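PDB 3EDN: phenazine biosynthesis protein, PhzF family, which probably acts as an isomerase, as relatives sharing its diaminopimelate epimerase-like fold do, on a substrate not yet established. Local coordinates for residues Ser134-Glu137 with Leu138-Ile142; Asp148-Val151 with Ser152-Ile155; Pro180-Glu183 with Val184-Ser187. All coordinates share one frame; numbering follows the deposited sequence. Where two conformers were deposited one is given.

Interaction 1. Residues Ser134-Glu137 with Leu138-Ile142; sequences SKEE and LAHSI
K135 and A139, four residues apart on one turn of helix, are tied through the main chain, A139 N donating to K135 O at 2.9 Å. The same i to i+4 bond recurs from L138 N to S134 O, from H140 N to E136 O and from S141 N to E137 O, the last of these clearly more bent. Side chains finish what the backbone leaves undone. At the start of the helix S134 OG takes the amide hydrogen of E137, OG to N 3.1 Å and nearly straight at 165°, so an N-H that has no earlier helical carbonyl is satisfied. S141 OG donates to L138 O, three residues earlier, at 2.7 Å; the main-chain bonds to that carbonyl are weak.

On the outer side the contact is of another kind. E136 lies alongside H140, both pointing the same way, and E136 CG sits over the imidazole face 4.0 Å from the ring centroid, a CH-pi contact. The E136 chain can run along the ring because CG is anti to the backbone N (chi1 -172°) and the rest stays extended. The carboxylate is only 24° from parallel to the ring, but it does not take up the imidazole N-H: H140 NE2 is bonded instead to E145. A nearby carboxylate might nonetheless favour the protonated ring.

On the buried side L138 packs its isobutyl group on I197 of strand 196-201 and V188 of helix 185-188, and S141 also touches I197. Together these features make a textbook serine N-cap on a short amphipathic alpha-helix packed against the beta structure of the diaminopimelate epimerase-like fold.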
ATOM      1  N   SER A 134      16.426 -18.176  38.243  1.00 19.31           N
ATOM      2  CA  SER A 134      15.923 -18.372  39.593  1.00 19.58           C
ATOM      3  C   SER A 134      14.411 -18.558  39.614  1.00 19.44           C
ATOM      4  O   SER A 134      13.664 -17.675  39.196  1.00 19.22           O
ATOM      5  CB  SER A 134      16.300 -17.187  40.484  1.00 20.53           C
ATOM      6  OG  SER A 134      15.536 -17.197  41.676  1.00 20.57           O
ATOM      7  N   LYS A 135      13.963 -19.693  40.141  1.00 19.84           N
ATOM      8  CA  LYS A 135      12.527 -19.974  40.236  1.00 19.38           C
ATOM      9  C   LYS A 135      11.829 -19.026  41.197  1.00 19.20           C
ATOM     10  O   LYS A 135      10.705 -18.604  40.941  1.00 18.99           O
ATOM     11  CB  LYS A 135      12.286 -21.416  40.667  1.00 20.77           C
ATOM     12  CG  LYS A 135      12.799 -22.434  39.687  1.00 21.75           C
ATOM     13  CD  LYS A 135      12.577 -23.830  40.202  1.00 23.64           C
ATOM     14  CE  LYS A 135      13.255 -24.848  39.312  1.00 25.01           C
ATOM     15  NZ  LYS A 135      12.921 -26.239  39.725  1.00 26.43           N
ATOM     16  N   GLU A 136      12.481 -18.685  42.306  1.00 18.32           N
ATOM     17  CA  GLU A 136      11.861 -17.741  43.229  0.50 17.82           C
ATOM     18  C   GLU A 136      11.692 -16.365  42.592  1.00 18.31           C
ATOM     19  O   GLU A 136      10.661 -15.725  42.782  1.00 17.99           O
ATOM     20  CB  GLU A 136      12.606 -17.641  44.566  0.50 17.37           C
ATOM     21  CG  GLU A 136      11.846 -16.795  45.588  0.50 16.72           C
ATOM     22  CD  GLU A 136      12.344 -16.953  47.017  0.50 16.21           C
ATOM     23  OE1 GLU A 136      13.571 -16.848  47.242  0.50 15.89           O
ATOM     24  OE2 GLU A 136      11.500 -17.154  47.919  0.50 15.28           O
ATOM     25  N   GLU A 137      12.699 -15.906  41.845  1.00 19.11           N
ATOM     26  CA  GLU A 137      12.622 -14.593  41.196  1.00 19.26           C
ATOM     27  C   GLU A 137      11.536 -14.586  40.125  1.00 18.55           C
ATOM     28  O   GLU A 137      10.812 -13.594  39.959  1.00 18.65           O
ATOM     29  CB  GLU A 137      13.963 -14.188  40.574  1.00 19.97           C
ATOM     30  CG  GLU A 137      15.081 -13.937  41.584  1.00 22.32           C
ATOM     31  CD  GLU A 137      14.631 -13.084  42.753  0.50 22.86           C
ATOM     32  OE1 GLU A 137      14.072 -11.991  42.521  0.50 24.04           O
ATOM     33  OE2 GLU A 137      14.833 -13.511  43.908  0.50 23.90           O
ATOM     34  N   LEU A 138      11.437 -15.698  39.403  1.00 17.70           N
ATOM     35  CA  LEU A 138      10.387 -15.876  38.408  1.00 17.07           C
ATOM     36  C   LEU A 138       9.016 -15.834  39.069  1.00 16.82           C
ATOM     37  O   LEU A 138       8.112 -15.138  38.603  1.00 16.27           O
ATOM     38  CB  LEU A 138      10.586 -17.197  37.679  1.00 16.41           C
ATOM     39  CG  LEU A 138       9.542 -17.582  36.624  1.00 16.34           C
ATOM     40  CD1 LEU A 138       9.503 -16.554  35.509  1.00 17.17           C
ATOM     41  CD2 LEU A 138       9.855 -18.964  36.073  1.00 16.94           C
ATOM     42  N   ALA A 139       8.853 -16.573  40.162  1.00 16.56           N
ATOM     43  CA  ALA A 139       7.586 -16.577  40.881  1.00 16.56           C
ATOM     44  C   ALA A 139       7.212 -15.164  41.329  1.00 16.75           C
ATOM     45  O   ALA A 139       6.080 -14.713  41.169  1.00 15.65           O
ATOM     46  CB  ALA A 139       7.657 -17.529  42.072  1.00 16.77           C
ATOM     47  N   HIS A 140       8.179 -14.456  41.892  1.00 17.47           N
ATOM     48  CA  HIS A 140       7.932 -13.110  42.371  1.00 18.53           C
ATOM     49  C   HIS A 140       7.529 -12.157  41.232  1.00 17.48           C
ATOM     50  O   HIS A 140       6.725 -11.238  41.436  1.00 18.00           O
ATOM     51  CB  HIS A 140       9.155 -12.574  43.118  1.00 19.76           C
ATOM     52  CG  HIS A 140       9.327 -13.142  44.497  1.00 21.40           C
ATOM     53  ND1 HIS A 140      10.478 -12.956  45.238  1.00 21.95           N
ATOM     54  CD2 HIS A 140       8.501 -13.892  45.267  1.00 21.90           C
ATOM     55  CE1 HIS A 140      10.345 -13.559  46.408  1.00 22.87           C
ATOM     56  NE2 HIS A 140       9.157 -14.138  46.451  1.00 22.41           N
ATOM     57  N   SER A 141       8.082 -12.384  40.041  1.00 17.67           N
ATOM     58  CA  SER A 141       7.825 -11.492  38.893  1.00 16.93           C
ATOM     59  C   SER A 141       6.369 -11.558  38.449  1.00 16.70           C
ATOM     60  O   SER A 141       5.866 -10.629  37.805  1.00 16.29           O
ATOM     61  CB  SER A 141       8.759 -11.813  37.717  1.00 17.01           C
ATOM     62  OG  SER A 141       8.363 -12.982  37.027  1.00 17.56           O
ATOM     63  N   ILE A 142       5.706 -12.665  38.783  1.00 15.60           N
ATOM     64  CA  ILE A 142       4.279 -12.815  38.512  1.00 15.78           C
ATOM     65  C   ILE A 142       3.427 -12.779  39.781  1.00 15.73           C
ATOM     66  O   ILE A 142       2.283 -13.227  39.785  1.00 15.19           O
ATOM     67  CB  ILE A 142       3.960 -14.065  37.635  1.00 15.48           C
ATOM     68  CG1 ILE A 142       4.516 -15.365  38.225  1.00 15.76           C
ATOM     69  CG2 ILE A 142       4.521 -13.885  36.223  1.00 16.42           C
ATOM     70  CD1 ILE A 142       4.185 -16.597  37.361  1.00 16.45           C
TER

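Interaction 2. Residues Asp148-Val151 with Ser152-Ile155; sequences DLDV and SLPI
D150 OD1 is gripped twice by S152. The serine main-chain N-H comes to it at 2.9 Å from S152 N, and in the conformer described S152 OG donates to the same D150 OD1 at 2.7 Å. Both donors approach from one face of the carboxylate. The hydroxyl meets OD1 on its syn side, tilted 25° from the plane, whereas the amide stands well above it, 45° out. Such a double hold should fix the rotation of the carboxylate and offset some of its charge. The serine was modelled in two conformers, so the hydroxyl bond may be present only part of the time; the amide bond does not depend on the position of OG.

Torsions explain the reach. D150 has CG anti to its main-chain N (chi1 178°), which brings the carboxylate over to S152 N and OG, and S152 OG is tucked between N and carbonyl carbon, near enough to curl back to it. In this conformer a water donates to S152 OG at 2.7 Å; its link to D150 OD2 is doubtful.

The remaining contacts are looser. L153 slants past the aspartate, its CD1 3.9 Å from D150 OD2, and leans on P168 and on Y239 of helix 230-244. Farther on, L149 CD1 makes an apolar contact with I155 CD1 at 4.3 Å; both side chains also touch K135 of helix 135-141, and I155 reaches L138 as well.

The chain reverses here by a type I beta turn from D150 to L153, and the aspartate at its first position adds an Asx turn, a common pairing that here leads the loop toward strand 156-159.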
ATOM      1  N   ASP A 148       4.187 -21.856  44.891  1.00 13.78           N
ATOM      2  CA  ASP A 148       3.030 -21.835  43.982  1.00 13.31           C
ATOM      3  C   ASP A 148       3.336 -22.526  42.655  1.00 13.68           C
ATOM      4  O   ASP A 148       2.414 -22.832  41.882  1.00 13.53           O
ATOM      5  CB  ASP A 148       2.597 -20.395  43.714  1.00 13.67           C
ATOM      6  CG  ASP A 148       2.062 -19.713  44.941  1.00 14.94           C
ATOM      7  OD1 ASP A 148       1.281 -20.353  45.674  1.00 15.36           O
ATOM      8  OD2 ASP A 148       2.404 -18.537  45.158  1.00 15.16           O
ATOM      9  N   LEU A 149       4.615 -22.745  42.371  1.00 14.00           N
ATOM     10  CA  LEU A 149       5.025 -23.445  41.151  1.00 15.15           C
ATOM     11  C   LEU A 149       4.760 -24.943  41.270  1.00 15.86           C
ATOM     12  O   LEU A 149       4.811 -25.513  42.369  1.00 16.99           O
ATOM     13  CB  LEU A 149       6.513 -23.199  40.853  1.00 15.43           C
ATOM     14  CG  LEU A 149       6.936 -21.733  40.701  1.00 16.23           C
ATOM     15  CD1 LEU A 149       8.442 -21.631  40.568  1.00 16.36           C
ATOM     16  CD2 LEU A 149       6.281 -21.101  39.490  1.00 16.74           C
ATOM     17  N   ASP A 150       4.493 -25.580  40.141  1.00 15.98           N
ATOM     18  CA  ASP A 150       4.327 -27.021  40.088  1.00 16.51           C
ATOM     19  C   ASP A 150       5.696 -27.649  39.867  1.00 18.48           C
ATOM     20  O   ASP A 150       6.247 -27.559  38.774  1.00 18.96           O
ATOM     21  CB  ASP A 150       3.376 -27.381  38.948  1.00 17.10           C
ATOM     22  CG  ASP A 150       3.171 -28.874  38.793  1.00 17.86           C
ATOM     23  OD1 ASP A 150       3.798 -29.679  39.532  1.00 17.93           O
ATOM     24  OD2 ASP A 150       2.368 -29.257  37.923  1.00 19.06           O
ATOM     25  N   VAL A 151       6.233 -28.279  40.910  1.00 18.49           N
ATOM     26  CA  VAL A 151       7.584 -28.827  40.860  1.00 19.66           C
ATOM     27  C   VAL A 151       7.706 -30.023  39.899  1.00 19.55           C
ATOM     28  O   VAL A 151       8.812 -30.365  39.441  1.00 21.15           O
ATOM     29  CB  VAL A 151       8.095 -29.250  42.282  1.00 20.63           C
ATOM     30  CG1 VAL A 151       7.873 -28.137  43.298  1.00 21.84           C
ATOM     31  CG2 VAL A 151       7.410 -30.520  42.750  1.00 21.81           C
ATOM     32  N   SER A 152       6.573 -30.632  39.566  1.00 17.67           N
ATOM     33  CA  SER A 152       6.576 -31.878  38.794  0.50 17.73           C
ATOM     34  C   SER A 152       6.765 -31.685  37.291  1.00 16.97           C
ATOM     35  O   SER A 152       7.034 -32.647  36.566  1.00 17.44           O
ATOM     36  CB  SER A 152       5.294 -32.673  39.039  0.50 18.28           C
ATOM     37  OG  SER A 152       4.192 -32.060  38.396  0.50 18.90           O
ATOM     38  N   LEU A 153       6.631 -30.447  36.828  1.00 16.31           N
ATOM     39  CA  LEU A 153       6.736 -30.144  35.405  1.00 15.80           C
ATOM     40  C   LEU A 153       7.769 -29.041  35.200  1.00 15.27           C
ATOM     41  O   LEU A 153       7.865 -28.118  36.030  1.00 16.94           O
ATOM     42  CB  LEU A 153       5.358 -29.716  34.858  1.00 15.43           C
ATOM     43  CG  LEU A 153       4.301 -30.827  34.715  1.00 17.13           C
ATOM     44  CD1 LEU A 153       2.988 -30.263  34.204  1.00 16.95           C
ATOM     45  CD2 LEU A 153       4.811 -31.912  33.792  1.00 17.60           C
ATOM     46  N   PRO A 154       8.546 -29.130  34.107  1.00 15.71           N
ATOM     47  CA  PRO A 154       9.645 -28.198  33.869  1.00 14.43           C
ATOM     48  C   PRO A 154       9.232 -26.824  33.371  1.00 14.48           C
ATOM     49  O   PRO A 154       8.261 -26.688  32.622  1.00 14.51           O
ATOM     50  CB  PRO A 154      10.506 -28.908  32.809  1.00 14.81           C
ATOM     51  CG  PRO A 154       9.567 -29.806  32.090  1.00 15.23           C
ATOM     52  CD  PRO A 154       8.463 -30.174  33.067  1.00 14.88           C
ATOM     53  N   ILE A 155       9.966 -25.819  33.817  1.00 13.30           N
ATOM     54  CA  ILE A 155       9.848 -24.469  33.276  1.00 13.69           C
ATOM     55  C   ILE A 155      10.742 -24.418  32.050  1.00 14.01           C
ATOM     56  O   ILE A 155      11.930 -24.772  32.123  1.00 12.75           O
ATOM     57  CB  ILE A 155      10.266 -23.404  34.301  1.00 13.78           C
ATOM     58  CG1 ILE A 155       9.455 -23.549  35.597  1.00 14.05           C
ATOM     59  CG2 ILE A 155      10.117 -22.006  33.705  1.00 14.68           C
ATOM     60  CD1 ILE A 155      10.046 -22.750  36.784  1.00 14.32           C
TER
HETATM   61  O   HOH W   1       1.610 -31.574  37.995  1.00 32.31           O

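Interaction 3. Residues Pro180-Glu183 with Val184-Ser187; sequences PNNE and VFPS
The chain from N181 to F185 winds as tight i to i+3 turns, V184 N donating to N181 O and F185 N to N182 O, each at 3.0 Å and each from above the carbonyl plane rather than on a lone pair. The latter is the more extreme, 60° out.

The first side-chain pair crosses at about a right angle. N181 CG is anti to the main-chain N (chi1 -167°), which lays the flat amide over the valine, and V184 CG1 comes to 3.3 Å from N181 ND2. The other methyl, V184 CG2, presses on N181 O at 3.1 Å, a tight approach to the same oxygen that accepts from V184 N. A 3-10 turn at N182-E183 here runs into the short, weakly bonded helix 185-188, and P186, lacking an N-H, suits its first turn: P186 CD rests against E183 O at 3.5 Å. E183 O accepts a hydrogen bond from a water.

F185 turns back toward the preceding residues. N182 CA sits almost exactly over the centre of its ring, 3.6 Å from the centroid and 5° off the normal, a close CH-pi contact made by a backbone carbon. The N182 side chain runs alongside the ring in the same direction, its amide at an angle to it; N182 ND2 is held elsewhere, by the carbonyls of S217 and I224. P180 CB adds an apolar touch, 4.3 Å from F185 CZ. Beyond the turn the ring packs against F216 of strand 211-216 and S141 of helix 135-141, while S187 OG donates to V184 O in the carbonyl plane.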
ATOM      1  N   PRO A 180       1.331  -9.677  37.075  1.00 20.29           N
ATOM      2  CA  PRO A 180       2.581  -9.538  36.343  1.00 19.67           C
ATOM      3  C   PRO A 180       3.324  -8.234  36.633  1.00 20.39           C
ATOM      4  O   PRO A 180       2.723  -7.147  36.616  1.00 21.49           O
ATOM      5  CB  PRO A 180       2.121  -9.559  34.875  1.00 20.21           C
ATOM      6  CG  PRO A 180       0.742  -9.026  34.924  1.00 20.61           C
ATOM      7  CD  PRO A 180       0.162  -9.610  36.181  1.00 20.45           C
ATOM      8  N   ASN A 181       4.616  -8.367  36.901  1.00 20.45           N
ATOM      9  CA  ASN A 181       5.534  -7.241  36.946  1.00 20.67           C
ATOM     10  C   ASN A 181       6.413  -7.288  35.690  1.00 20.78           C
ATOM     11  O   ASN A 181       7.601  -7.594  35.757  1.00 19.61           O
ATOM     12  CB  ASN A 181       6.392  -7.326  38.214  1.00 22.14           C
ATOM     13  CG  ASN A 181       7.140  -6.047  38.501  1.00 23.70           C
ATOM     14  OD1 ASN A 181       7.123  -5.099  37.714  1.00 24.21           O
ATOM     15  ND2 ASN A 181       7.826  -6.020  39.641  1.00 23.79           N
ATOM     16  N   ASN A 182       5.816  -6.997  34.538  1.00 20.30           N
ATOM     17  CA  ASN A 182       6.474  -7.255  33.254  1.00 20.10           C
ATOM     18  C   ASN A 182       7.837  -6.590  33.108  1.00 20.45           C
ATOM     19  O   ASN A 182       8.742  -7.139  32.483  1.00 20.51           O
ATOM     20  CB  ASN A 182       5.562  -6.863  32.084  1.00 19.55           C
ATOM     21  CG  ASN A 182       4.111  -7.254  32.312  1.00 19.06           C
ATOM     22  OD1 ASN A 182       3.454  -6.752  33.226  1.00 20.01           O
ATOM     23  ND2 ASN A 182       3.593  -8.148  31.464  1.00 17.54           N
ATOM     24  N   GLU A 183       7.989  -5.411  33.702  1.00 22.12           N
ATOM     25  CA  GLU A 183       9.231  -4.650  33.584  1.00 23.19           C
ATOM     26  C   GLU A 183      10.445  -5.400  34.126  1.00 23.01           C
ATOM     27  O   GLU A 183      11.572  -5.143  33.699  1.00 23.38           O
ATOM     28  CB  GLU A 183       9.093  -3.296  34.281  1.00 24.39           C
ATOM     29  CG  GLU A 183       8.010  -2.420  33.669  1.00 26.76           C
ATOM     30  CD  GLU A 183       7.920  -1.052  34.316  0.50 27.32           C
ATOM     31  OE1 GLU A 183       8.101  -0.960  35.553  0.50 27.91           O
ATOM     32  OE2 GLU A 183       7.666  -0.072  33.584  0.50 27.82           O
ATOM     33  N   VAL A 184      10.213  -6.338  35.043  1.00 22.54           N
ATOM     34  CA  VAL A 184      11.308  -7.083  35.659  1.00 22.85           C
ATOM     35  C   VAL A 184      11.615  -8.384  34.943  1.00 21.87           C
ATOM     36  O   VAL A 184      12.607  -9.040  35.252  1.00 22.23           O
ATOM     37  CB  VAL A 184      11.077  -7.346  37.170  1.00 23.40           C
ATOM     38  CG1 VAL A 184      10.608  -6.070  37.865  1.00 23.46           C
ATOM     39  CG2 VAL A 184      10.092  -8.493  37.397  1.00 23.36           C
ATOM     40  N   PHE A 185      10.785  -8.756  33.966  1.00 20.78           N
ATOM     41  CA  PHE A 185      11.007 -10.013  33.248  1.00 20.46           C
ATOM     42  C   PHE A 185      12.424 -10.176  32.672  1.00 20.98           C
ATOM     43  O   PHE A 185      13.035 -11.224  32.860  1.00 20.57           O
ATOM     44  CB  PHE A 185       9.970 -10.225  32.131  1.00 18.16           C
ATOM     45  CG  PHE A 185       8.553 -10.479  32.628  1.00 18.04           C
ATOM     46  CD1 PHE A 185       8.271 -10.677  33.975  1.00 18.09           C
ATOM     47  CD2 PHE A 185       7.508 -10.551  31.723  1.00 17.68           C
ATOM     48  CE1 PHE A 185       6.965 -10.905  34.405  1.00 17.64           C
ATOM     49  CE2 PHE A 185       6.206 -10.791  32.139  1.00 17.36           C
ATOM     50  CZ  PHE A 185       5.926 -10.968  33.475  1.00 17.09           C
ATOM     51  N   PRO A 186      12.948  -9.155  31.959  1.00 21.96           N
ATOM     52  CA  PRO A 186      14.276  -9.299  31.355  1.00 22.74           C
ATOM     53  C   PRO A 186      15.380  -9.706  32.331  1.00 24.11           C
ATOM     54  O   PRO A 186      16.310 -10.418  31.942  1.00 24.27           O
ATOM     55  CB  PRO A 186      14.559  -7.902  30.783  1.00 22.99           C
ATOM     56  CG  PRO A 186      13.220  -7.343  30.510  1.00 21.76           C
ATOM     57  CD  PRO A 186      12.352  -7.846  31.641  1.00 21.75           C
ATOM     58  N   SER A 187      15.275  -9.265  33.583  1.00 24.82           N
ATOM     59  CA  SER A 187      16.297  -9.586  34.580  1.00 26.63           C
ATOM     60  C   SER A 187      16.217 -11.038  35.034  1.00 26.52           C
ATOM     61  O   SER A 187      17.223 -11.619  35.453  1.00 27.67           O
ATOM     62  CB  SER A 187      16.215  -8.642  35.786  1.00 27.66           C
ATOM     63  OG  SER A 187      15.033  -8.866  36.537  1.00 29.11           O
TER
HETATM   64  O   HOH W   2      14.415  -6.263  34.107  1.00 30.24           O

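In the fold
Interaction 1 stands in the middle of the group. Its centre lies about 12 Å from that of interaction 2 and about 10 Å from that of interaction 3, whereas interactions 2 and 3 come no closer than about 11 Å between nearest atoms. Toward the loop 148-155 the link is apolar, L138 CD2 meeting I155 CD1 at 3.9 Å. Toward 180-187 it is partly polar: S141 O probably accepts from N181 N at 2.7 Å, and S141 CB packs on V184 CG2. Helix 135-141 thus joins a surface turn to the 3-10 turn that begins helix 185-188. All three centres lie 21 to 24 Å from the chain centre, in peripheral packing of the fold.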